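Local structure of protein Rv1364c/MT1410 (Mycobacterium tuberculosis, 3KE6) at residues V299-E304 and E362-E367. The protein probably regulates a sigma factor, joining a manganese-binding PP2C-type phosphatase domain of the RsbU kind to an RsbW-like anti-sigma factor kinase domain. Sequence-based numbering, arbitrary orientation.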
# COMPACT_ATOMS: atom_id res chain seq x y z
N VAL A 299 12.67 13.22 8.33
CA VAL A 299 13.97 13.88 8.34
C VAL A 299 13.98 15.05 9.30
O VAL A 299 14.95 15.29 9.97
CB VAL A 299 14.43 14.36 6.95
CG1 VAL A 299 15.78 15.17 7.08
CG2 VAL A 299 14.54 13.18 5.98
N HIS A 300 12.89 15.81 9.34
CA HIS A 300 12.78 16.93 10.28
C HIS A 300 12.96 16.43 11.71
O HIS A 300 13.81 16.93 12.45
CB HIS A 300 11.42 17.61 10.09
CG HIS A 300 11.26 18.89 10.82
ND1 HIS A 300 10.28 19.81 10.48
CD2 HIS A 300 11.87 19.40 11.92
CE1 HIS A 300 10.32 20.83 11.32
NE2 HIS A 300 11.28 20.61 12.20
N ALA A 301 12.19 15.41 12.09
CA ALA A 301 12.20 14.92 13.49
C ALA A 301 13.59 14.47 13.88
O ALA A 301 14.15 14.91 14.87
CB ALA A 301 11.22 13.77 13.68
N ILE A 302 14.17 13.61 13.07
CA ILE A 302 15.44 12.98 13.43
C ILE A 302 16.56 13.99 13.42
O ILE A 302 17.42 13.95 14.30
CB ILE A 302 15.72 11.78 12.51
CG1 ILE A 302 14.63 10.72 12.76
CG2 ILE A 302 17.09 11.20 12.75
CD1 ILE A 302 15.00 9.34 12.30
N SER A 303 16.54 14.90 12.44
CA SER A 303 17.52 15.96 12.39
C SER A 303 17.49 16.75 13.70
O SER A 303 18.52 17.09 14.26
CB SER A 303 17.23 16.86 11.19
OG SER A 303 18.21 17.89 11.05
N GLU A 304 16.30 17.02 14.21
CA GLU A 304 16.19 17.82 15.42
C GLU A 304 16.67 17.04 16.64
O GLU A 304 17.32 17.61 17.54
CB GLU A 304 14.78 18.40 15.60
CG GLU A 304 14.53 19.69 14.78
CD GLU A 304 15.49 20.85 15.12
OE1 GLU A 304 15.29 21.52 16.16
OE2 GLU A 304 16.45 21.11 14.33
N GLU A 362 5.95 15.15 18.03
CA GLU A 362 4.56 14.66 18.09
C GLU A 362 3.68 15.33 17.05
O GLU A 362 2.75 14.72 16.54
CB GLU A 362 3.96 14.78 19.50
CG GLU A 362 4.22 13.52 20.36
CD GLU A 362 3.85 13.69 21.84
OE1 GLU A 362 3.26 14.73 22.23
OE2 GLU A 362 4.15 12.75 22.62
N ALA A 363 4.02 16.57 16.70
CA ALA A 363 3.31 17.31 15.66
C ALA A 363 3.74 16.96 14.23
O ALA A 363 3.09 17.41 13.30
CB ALA A 363 3.45 18.80 15.90
N LEU A 364 4.82 16.19 14.04
CA LEU A 364 5.36 15.88 12.68
C LEU A 364 5.12 14.44 12.22
O LEU A 364 4.98 14.15 11.03
CB LEU A 364 6.87 16.10 12.64
CG LEU A 364 7.36 17.53 12.88
CD1 LEU A 364 8.86 17.53 13.17
CD2 LEU A 364 7.02 18.41 11.68
N VAL A 365 5.10 13.53 13.18
CA VAL A 365 5.05 12.12 12.91
C VAL A 365 4.00 11.43 13.78
O VAL A 365 3.58 11.97 14.80
CB VAL A 365 6.44 11.58 13.13
CG1 VAL A 365 6.42 10.19 13.74
CG2 VAL A 365 7.20 11.64 11.81
N SER A 366 3.55 10.27 13.35
CA SER A 366 2.46 9.59 14.05
C SER A 366 2.68 9.54 15.57
O SER A 366 1.72 9.72 16.30
CB SER A 366 2.23 8.16 13.50
OG SER A 366 2.06 8.17 12.10
N GLU A 367 3.92 9.30 16.03
CA GLU A 367 4.22 9.18 17.48
C GLU A 367 5.69 9.42 17.81
O GLU A 367 6.58 8.93 17.12
CB GLU A 367 3.86 7.78 18.01
CG GLU A 367 3.07 6.88 17.03
CD GLU A 367 2.59 5.56 17.63
OE1 GLU A 367 3.12 5.12 18.68
OE2 GLU A 367 1.65 4.96 17.03
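His300, which meets Leu364 across the contact, accepts at its backbone O the helical bond from Glu304 N, 3.1 Å long; that turn also brings Glu304 CG to the edge of the imidazole, in its plane. Across the contact the attraction is apolar. Leu364 CD1 sits over the centre of the His300 imidazole, 3.7 Å from the ring centroid and 13° off the ring normal, a CH-pi contact. The two side chains cross at about a right angle. Leucine's branching lets one methyl centre on the ring while the other, CD2, reaches its ND1-CE1 part, 3.7 Å from His300 ND1. With CG anti to the backbone N (chi1 -171°), the His300 ring is placed where this methyl can cover it. Histidine suits this exposed position on the helix, offering a flat face to a methyl while its nitrogens may still meet polar partners; a glycerol lies close by. Ala301, small and buried, lets the loop approach: its CB is 4.5 Å from Leu364 CD1. In this histidine kinase-like alpha/beta fold, helix 292-312 packs on the sheet, Ala301 against Leu381 of strand 376-391; Met360 of helix 358-362 also touches His300, and the Leu364 loop leads on into strand 367-373.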